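PDB 3LXQ: uncharacterized protein VP1736, which is of unknown function but carries a sulfatase-family domain of the alkaline phosphatase clan, an alpha/beta fold joined here to a smaller antiparallel sheet. Local coordinates for residues A[124-136]-A[378-391]. Sequence-based numbering, arbitrary orientation.
Sequences TQMYATGTRSVRG and AMMQYDKNFGYLTR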
ATOM      1  N   THR A 124       3.066  -6.527  11.709  1.00 33.74           N
ATOM      2  CA  THR A 124       3.239  -7.973  11.528  1.00 35.30           C
ATOM      3  C   THR A 124       1.988  -8.617  10.976  1.00 33.92           C
ATOM      4  O   THR A 124       1.998  -9.800  10.624  1.00 35.85           O
ATOM      5  CB  THR A 124       3.643  -8.700  12.832  1.00 37.20           C
ATOM      6  OG1 THR A 124       2.539  -8.687  13.754  1.00 36.74           O
ATOM      7  CG2 THR A 124       4.861  -8.039  13.463  1.00 39.70           C
ATOM      8  N   GLN A 125       0.918  -7.834  10.893  1.00 32.91           N
ATOM      9  CA  GLN A 125      -0.352  -8.304  10.346  1.00 32.51           C
ATOM     10  C   GLN A 125      -0.918  -7.357   9.282  1.00 31.99           C
ATOM     11  O   GLN A 125      -2.103  -7.062   9.294  1.00 30.57           O
ATOM     12  CB  GLN A 125      -1.389  -8.511  11.463  1.00 33.31           C
ATOM     13  CG  GLN A 125      -1.116  -9.727  12.330  1.00 35.44           C
ATOM     14  CD  GLN A 125      -1.156 -11.031  11.550  1.00 37.59           C
ATOM     15  OE1 GLN A 125      -0.351 -11.933  11.785  1.00 40.09           O
ATOM     16  NE2 GLN A 125      -2.106 -11.144  10.630  1.00 36.88           N
HETATM   17  N   MSE A 126      -0.047  -6.924   8.373  1.00 33.08           N
HETATM   18  CA  MSE A 126      -0.375  -6.064   7.247  1.00 35.25           C
HETATM   19  C   MSE A 126      -0.778  -6.869   6.013  1.00 36.67           C
HETATM   20  O   MSE A 126      -0.095  -7.817   5.630  1.00 36.52           O
HETATM   21  CB  MSE A 126       0.833  -5.192   6.894  1.00 36.09           C
HETATM   22  CG  MSE A 126       0.581  -4.204   5.763  1.00 38.31           C
HETATM   23 SE   MSE A 126      -0.799  -2.878   6.140  1.00 40.84          SE
HETATM   24  CE  MSE A 126      -0.098  -2.204   7.831  1.00 39.43           C
ATOM     25  N   TYR A 127      -1.889  -6.474   5.395  1.00 26.35           N
ATOM     26  CA  TYR A 127      -2.373  -7.145   4.184  1.00 25.66           C
ATOM     27  C   TYR A 127      -2.620  -6.201   3.030  1.00 24.21           C
ATOM     28  O   TYR A 127      -3.186  -5.114   3.201  1.00 24.76           O
ATOM     29  CB  TYR A 127      -3.623  -7.972   4.485  1.00 26.33           C
ATOM     30  CG  TYR A 127      -3.329  -9.087   5.449  1.00 28.65           C
ATOM     31  CD1 TYR A 127      -3.318  -8.854   6.825  1.00 29.87           C
ATOM     32  CD2 TYR A 127      -3.023 -10.365   4.992  1.00 29.21           C
ATOM     33  CE1 TYR A 127      -3.017  -9.857   7.724  1.00 33.34           C
ATOM     34  CE2 TYR A 127      -2.731 -11.386   5.889  1.00 33.98           C
ATOM     35  CZ  TYR A 127      -2.734 -11.125   7.256  1.00 35.84           C
ATOM     36  OH  TYR A 127      -2.419 -12.125   8.152  1.00 39.36           O
ATOM     37  N   ALA A 128      -2.171  -6.613   1.850  1.00 24.37           N
ATOM     38  CA  ALA A 128      -2.508  -5.912   0.623  1.00 22.85           C
ATOM     39  C   ALA A 128      -3.990  -6.149   0.352  1.00 22.94           C
ATOM     40  O   ALA A 128      -4.532  -7.177   0.751  1.00 22.31           O
ATOM     41  CB  ALA A 128      -1.647  -6.407  -0.547  1.00 23.02           C
ATOM     42  N   THR A 129      -4.648  -5.162  -0.258  1.00 22.09           N
ATOM     43  CA  THR A 129      -6.034  -5.311  -0.707  1.00 22.79           C
ATOM     44  C   THR A 129      -6.121  -6.067  -2.037  1.00 24.08           C
ATOM     45  O   THR A 129      -7.196  -6.562  -2.413  1.00 25.53           O
ATOM     46  CB  THR A 129      -6.700  -3.948  -0.899  1.00 22.59           C
ATOM     47  OG1 THR A 129      -5.945  -3.213  -1.856  1.00 21.00           O
ATOM     48  CG2 THR A 129      -6.770  -3.157   0.419  1.00 21.08           C
ATOM     49  N   GLY A 130      -4.994  -6.162  -2.748  1.00 24.41           N
ATOM     50  CA  GLY A 130      -4.950  -6.855  -4.037  1.00 25.48           C
ATOM     51  C   GLY A 130      -3.745  -7.728  -4.328  1.00 26.66           C
ATOM     52  O   GLY A 130      -2.923  -8.007  -3.434  1.00 26.50           O
ATOM     53  N   THR A 131      -3.669  -8.176  -5.590  1.00 27.40           N
ATOM     54  CA  THR A 131      -2.587  -9.015  -6.092  1.00 27.81           C
ATOM     55  C   THR A 131      -1.766  -8.362  -7.201  1.00 27.84           C
ATOM     56  O   THR A 131      -0.754  -8.926  -7.633  1.00 28.60           O
ATOM     57  CB  THR A 131      -3.112 -10.353  -6.632  1.00 29.87           C
ATOM     58  OG1 THR A 131      -4.007 -10.112  -7.733  1.00 30.93           O
ATOM     59  CG2 THR A 131      -3.812 -11.116  -5.532  1.00 29.85           C
ATOM     60  N   ARG A 132      -2.183  -7.178  -7.647  1.00 26.50           N
ATOM     61  CA  ARG A 132      -1.531  -6.524  -8.778  1.00 27.39           C
ATOM     62  C   ARG A 132      -0.896  -5.210  -8.368  1.00 26.31           C
ATOM     63  O   ARG A 132      -1.343  -4.564  -7.431  1.00 24.49           O
ATOM     64  CB  ARG A 132      -2.513  -6.315  -9.936  1.00 28.45           C
ATOM     65  CG  ARG A 132      -3.050  -7.634 -10.558  1.00 30.53           C
ATOM     66  CD  ARG A 132      -4.269  -7.347 -11.403  1.00 35.37           C
ATOM     67  NE  ARG A 132      -4.671  -8.486 -12.229  1.00 39.41           N
ATOM     68  CZ  ARG A 132      -5.586  -9.391 -11.884  1.00 41.65           C
ATOM     69  NH1 ARG A 132      -6.213  -9.324 -10.707  1.00 40.94           N
ATOM     70  NH2 ARG A 132      -5.875 -10.375 -12.721  1.00 44.11           N
ATOM     71  N   SER A 133       0.173  -4.855  -9.070  1.00 27.14           N
ATOM     72  CA  SER A 133       0.918  -3.649  -8.777  1.00 27.59           C
ATOM     73  C   SER A 133       0.051  -2.397  -8.747  1.00 27.37           C
ATOM     74  O   SER A 133       0.166  -1.604  -7.799  1.00 28.42           O
ATOM     75  CB  SER A 133       2.086  -3.503  -9.757  1.00 29.01           C
ATOM     76  OG  SER A 133       3.016  -4.567  -9.570  1.00 29.53           O
ATOM     77  N   VAL A 134      -0.819  -2.204  -9.747  1.00 28.09           N
ATOM     78  CA  VAL A 134      -1.656  -1.003  -9.761  1.00 28.28           C
ATOM     79  C   VAL A 134      -2.589  -0.922  -8.550  1.00 26.84           C
ATOM     80  O   VAL A 134      -2.903   0.176  -8.113  1.00 25.88           O
ATOM     81  CB  VAL A 134      -2.467  -0.754 -11.080  1.00 29.88           C
ATOM     82  CG1 VAL A 134      -1.548  -0.292 -12.207  1.00 32.93           C
ATOM     83  CG2 VAL A 134      -3.292  -1.954 -11.489  1.00 30.37           C
ATOM     84  N   ARG A 135      -3.005  -2.070  -8.003  1.00 25.60           N
ATOM     85  CA  ARG A 135      -3.861  -2.050  -6.800  1.00 24.49           C
ATOM     86  C   ARG A 135      -3.064  -1.657  -5.555  1.00 23.86           C
ATOM     87  O   ARG A 135      -3.588  -0.970  -4.660  1.00 23.61           O
ATOM     88  CB  ARG A 135      -4.634  -3.366  -6.615  1.00 24.63           C
ATOM     89  CG  ARG A 135      -5.567  -3.366  -5.394  1.00 24.27           C
ATOM     90  CD  ARG A 135      -6.868  -4.092  -5.681  1.00 23.78           C
ATOM     91  NE  ARG A 135      -7.868  -3.274  -6.397  1.00 23.14           N
ATOM     92  CZ  ARG A 135      -8.822  -3.809  -7.158  1.00 23.78           C
ATOM     93  NH1 ARG A 135      -8.858  -5.124  -7.323  1.00 23.31           N
ATOM     94  NH2 ARG A 135      -9.736  -3.060  -7.760  1.00 22.65           N
ATOM     95  N   GLY A 136      -1.794  -2.049  -5.504  1.00 24.25           N
ATOM     96  CA  GLY A 136      -0.907  -1.554  -4.431  1.00 23.81           C
ATOM     97  C   GLY A 136      -0.633  -0.066  -4.520  1.00 24.77           C
ATOM     98  O   GLY A 136      -0.528   0.626  -3.491  1.00 24.98           O
ATOM     99  N   ALA A 378      -8.794  -6.834   7.660  1.00 24.94           N
ATOM    100  CA  ALA A 378      -8.144  -6.740   6.360  1.00 25.66           C
ATOM    101  C   ALA A 378      -9.131  -7.147   5.275  1.00 26.36           C
ATOM    102  O   ALA A 378      -9.757  -8.239   5.336  1.00 26.81           O
ATOM    103  CB  ALA A 378      -6.893  -7.651   6.304  1.00 26.03           C
HETATM  104  N   MSE A 379      -9.277  -6.272   4.293  1.00 25.76           N
HETATM  105  CA  MSE A 379     -10.006  -6.607   3.079  1.00 27.11           C
HETATM  106  C   MSE A 379      -9.019  -7.110   2.045  1.00 27.32           C
HETATM  107  O   MSE A 379      -7.975  -6.511   1.847  1.00 26.56           O
HETATM  108  CB  MSE A 379     -10.721  -5.375   2.513  1.00 26.71           C
HETATM  109  CG  MSE A 379     -11.438  -4.544   3.551  1.00 27.93           C
HETATM  110 SE   MSE A 379     -12.440  -3.198   2.551  1.00 36.00          SE
HETATM  111  CE  MSE A 379     -12.358  -1.720   3.875  1.00 32.41           C
HETATM  112  N   MSE A 380      -9.358  -8.195   1.365  1.00 28.71           N
HETATM  113  CA  MSE A 380      -8.518  -8.637   0.261  1.00 30.23           C
HETATM  114  C   MSE A 380      -9.289  -9.209  -0.927  1.00 30.71           C
HETATM  115  O   MSE A 380     -10.279  -9.939  -0.770  1.00 31.31           O
HETATM  116  CB  MSE A 380      -7.335  -9.501   0.737  1.00 31.39           C
HETATM  117  CG  MSE A 380      -7.682 -10.698   1.548  1.00 36.04           C
HETATM  118 SE   MSE A 380      -6.418 -11.085   3.009  1.00 42.10          SE
HETATM  119  CE  MSE A 380      -7.824 -11.226   4.344  1.00 40.04           C
ATOM    120  N   GLN A 381      -8.860  -8.793  -2.117  1.00 30.36           N
ATOM    121  CA  GLN A 381      -9.505  -9.180  -3.363  1.00 31.02           C
ATOM    122  C   GLN A 381      -8.574 -10.072  -4.138  1.00 31.64           C
ATOM    123  O   GLN A 381      -7.481  -9.648  -4.517  1.00 31.23           O
ATOM    124  CB  GLN A 381      -9.827  -7.950  -4.207  1.00 30.98           C
ATOM    125  CG  GLN A 381     -10.709  -8.230  -5.410  1.00 32.22           C
ATOM    126  CD  GLN A 381     -12.196  -8.183  -5.072  1.00 33.74           C
ATOM    127  OE1 GLN A 381     -12.643  -7.306  -4.332  1.00 32.31           O
ATOM    128  NE2 GLN A 381     -12.972  -9.119  -5.634  1.00 33.72           N
ATOM    129  N   TYR A 382      -9.014 -11.308  -4.365  1.00 32.76           N
ATOM    130  CA  TYR A 382      -8.299 -12.253  -5.193  1.00 34.14           C
ATOM    131  C   TYR A 382      -9.117 -12.482  -6.467  1.00 35.67           C
ATOM    132  O   TYR A 382     -10.026 -13.321  -6.492  1.00 36.05           O
ATOM    133  CB  TYR A 382      -8.047 -13.572  -4.439  1.00 34.86           C
ATOM    134  CG  TYR A 382      -7.276 -14.592  -5.248  1.00 36.96           C
ATOM    135  CD1 TYR A 382      -5.906 -14.424  -5.485  1.00 37.69           C
ATOM    136  CD2 TYR A 382      -7.905 -15.722  -5.780  1.00 37.67           C
ATOM    137  CE1 TYR A 382      -5.188 -15.337  -6.227  1.00 40.06           C
ATOM    138  CE2 TYR A 382      -7.193 -16.648  -6.530  1.00 40.51           C
ATOM    139  CZ  TYR A 382      -5.832 -16.446  -6.747  1.00 41.18           C
ATOM    140  OH  TYR A 382      -5.095 -17.336  -7.474  1.00 42.78           O
ATOM    141  N   ASP A 383      -8.795 -11.717  -7.514  1.00 36.12           N
ATOM    142  CA  ASP A 383      -9.587 -11.721  -8.763  1.00 38.12           C
ATOM    143  C   ASP A 383     -11.062 -11.358  -8.494  1.00 37.39           C
ATOM    144  O   ASP A 383     -11.368 -10.227  -8.121  1.00 36.40           O
ATOM    145  CB  ASP A 383      -9.449 -13.076  -9.499  1.00 39.32           C
ATOM    146  CG  ASP A 383      -8.019 -13.349  -9.962  1.00 41.93           C
ATOM    147  OD1 ASP A 383      -7.284 -12.374 -10.240  1.00 41.71           O
ATOM    148  OD2 ASP A 383      -7.631 -14.539 -10.063  1.00 46.27           O
ATOM    149  N   LYS A 384     -11.955 -12.331  -8.658  1.00 38.02           N
ATOM    150  CA  LYS A 384     -13.386 -12.124  -8.464  1.00 38.17           C
ATOM    151  C   LYS A 384     -13.839 -12.360  -7.012  1.00 37.35           C
ATOM    152  O   LYS A 384     -15.000 -12.112  -6.671  1.00 37.84           O
ATOM    153  CB  LYS A 384     -14.183 -13.023  -9.430  1.00 40.21           C
ATOM    154  N   ASN A 385     -12.935 -12.852  -6.167  1.00 36.22           N
ATOM    155  CA  ASN A 385     -13.276 -13.137  -4.773  1.00 35.51           C
ATOM    156  C   ASN A 385     -12.856 -12.029  -3.812  1.00 33.56           C
ATOM    157  O   ASN A 385     -11.766 -11.491  -3.928  1.00 33.06           O
ATOM    158  CB  ASN A 385     -12.670 -14.463  -4.342  1.00 36.04           C
ATOM    159  CG  ASN A 385     -13.180 -15.631  -5.171  1.00 37.75           C
ATOM    160  OD1 ASN A 385     -14.204 -15.531  -5.846  1.00 38.88           O
ATOM    161  ND2 ASN A 385     -12.464 -16.738  -5.123  1.00 37.21           N
ATOM    162  N   PHE A 386     -13.741 -11.696  -2.873  1.00 33.01           N
ATOM    163  CA  PHE A 386     -13.468 -10.683  -1.854  1.00 30.93           C
ATOM    164  C   PHE A 386     -13.476 -11.326  -0.484  1.00 31.01           C
ATOM    165  O   PHE A 386     -14.414 -12.066  -0.129  1.00 31.91           O
ATOM    166  CB  PHE A 386     -14.506  -9.554  -1.899  1.00 30.46           C
ATOM    167  CG  PHE A 386     -14.330  -8.507  -0.806  1.00 29.98           C
ATOM    168  CD1 PHE A 386     -14.983  -8.641   0.434  1.00 28.50           C
ATOM    169  CD2 PHE A 386     -13.541  -7.377  -1.024  1.00 27.32           C
ATOM    170  CE1 PHE A 386     -14.826  -7.648   1.440  1.00 28.51           C
ATOM    171  CE2 PHE A 386     -13.382  -6.399  -0.033  1.00 25.82           C
ATOM    172  CZ  PHE A 386     -14.020  -6.534   1.196  1.00 25.73           C
ATOM    173  N   GLY A 387     -12.431 -11.043   0.284  1.00 29.87           N
ATOM    174  CA  GLY A 387     -12.297 -11.557   1.637  1.00 30.06           C
ATOM    175  C   GLY A 387     -12.227 -10.475   2.691  1.00 29.21           C
ATOM    176  O   GLY A 387     -11.617  -9.425   2.483  1.00 27.42           O
ATOM    177  N   TYR A 388     -12.879 -10.732   3.819  1.00 30.23           N
ATOM    178  CA  TYR A 388     -12.865  -9.824   4.964  1.00 29.58           C
ATOM    179  C   TYR A 388     -12.372 -10.597   6.189  1.00 30.33           C
ATOM    180  O   TYR A 388     -13.068 -11.476   6.732  1.00 32.09           O
ATOM    181  CB  TYR A 388     -14.259  -9.219   5.202  1.00 29.64           C
ATOM    182  CG  TYR A 388     -14.261  -7.919   6.005  1.00 29.65           C
ATOM    183  CD1 TYR A 388     -14.119  -6.679   5.375  1.00 29.50           C
ATOM    184  CD2 TYR A 388     -14.424  -7.936   7.395  1.00 29.77           C
ATOM    185  CE1 TYR A 388     -14.138  -5.477   6.121  1.00 27.94           C
ATOM    186  CE2 TYR A 388     -14.435  -6.771   8.136  1.00 29.84           C
ATOM    187  CZ  TYR A 388     -14.291  -5.547   7.497  1.00 27.40           C
ATOM    188  OH  TYR A 388     -14.308  -4.414   8.246  1.00 29.22           O
ATOM    189  N   LEU A 389     -11.141 -10.294   6.575  1.00 29.90           N
ATOM    190  CA  LEU A 389     -10.472 -10.920   7.702  1.00 30.67           C
ATOM    191  C   LEU A 389     -10.578 -10.039   8.950  1.00 30.58           C
ATOM    192  O   LEU A 389     -10.267  -8.838   8.907  1.00 29.62           O
ATOM    193  CB  LEU A 389      -8.997 -11.193   7.367  1.00 30.91           C
ATOM    194  CG  LEU A 389      -8.121 -11.857   8.450  1.00 32.02           C
ATOM    195  CD1 LEU A 389      -8.461 -13.349   8.655  1.00 34.19           C
ATOM    196  CD2 LEU A 389      -6.628 -11.677   8.173  1.00 31.08           C
ATOM    197  N   THR A 390     -11.055 -10.635  10.041  1.00 32.02           N
ATOM    198  CA  THR A 390     -11.020 -10.010  11.368  1.00 32.42           C
ATOM    199  C   THR A 390     -10.400 -11.000  12.362  1.00 34.30           C
ATOM    200  O   THR A 390     -10.082 -12.129  12.002  1.00 36.16           O
ATOM    201  CB  THR A 390     -12.438  -9.606  11.865  1.00 32.64           C
ATOM    202  OG1 THR A 390     -13.100 -10.759  12.384  1.00 35.05           O
ATOM    203  CG2 THR A 390     -13.282  -9.010  10.736  1.00 31.77           C
ATOM    204  N   ARG A 391     -10.235 -10.587  13.613  1.00 42.63           N
ATOM    205  CA  ARG A 391      -9.602 -11.453  14.606  1.00 46.53           C
ATOM    206  C   ARG A 391     -10.443 -12.688  14.931  1.00 48.25           C
ATOM    207  O   ARG A 391      -9.929 -13.674  15.457  1.00 51.14           O
ATOM    208  CB  ARG A 391      -9.298 -10.666  15.878  1.00 48.65           C
ATOM    209  CG  ARG A 391      -8.038  -9.830  15.804  1.00 49.42           C
ATOM    210  CD  ARG A 391      -6.788 -10.701  15.766  1.00 51.69           C
ATOM    211  NE  ARG A 391      -5.578  -9.898  15.619  1.00 52.66           N
ATOM    212  CZ  ARG A 391      -4.342 -10.392  15.560  1.00 55.78           C
ATOM    213  NH1 ARG A 391      -3.309  -9.570  15.435  1.00 55.29           N
ATOM    214  NH2 ARG A 391      -4.130 -11.704  15.629  1.00 58.11           N
TER
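Leu389 lays its CD2 methyl over one face of the Tyr127 ring, 4.0 Å from CZ and offset toward the rim, while the amide NE2 of Gln125 meets the ring's edge in plane and gives a weak hydrogen bond to the Tyr127 hydroxyl. The selenium of Met380, a selenomethionine, adds an oblique Met-aromatic contact, its SE 4.0 Å from Tyr127 CD2, and Ala378 CB fits against the root of the ring. A chi1 of -64°, with CG anti to the carbonyl carbon, directs the Tyr127 ring at the hairpin 378-382/385-390. Farther along, the edge of the Tyr382 ring receives the CG2 methyl of Thr131, 3.9 Å from CD1, and Asp383 OD2 lies over one face, offset toward the rim.

One conventional backbone hydrogen bond crosses: Gln381 N donates to Thr129 O at 2.8 Å, from above the carbonyl plane. A weaker CA-H...O contact sets Thr129 CA 3.4 Å from Met379 O. At the type II' turn, Asp383 OD1 meets the Arg132 guanidinium edge, 21° out of its plane and 3.3 Å from NH1; the NH2 bond is weak.

The end of strand 121-127 and the loop to helix 133-141 thus meet a hairpin at one edge of the five-stranded sheet. Apolar contacts probably provide most of the hold, the exposed ion pair less, and Ala128 O is buried without a hydrogen-bond partner.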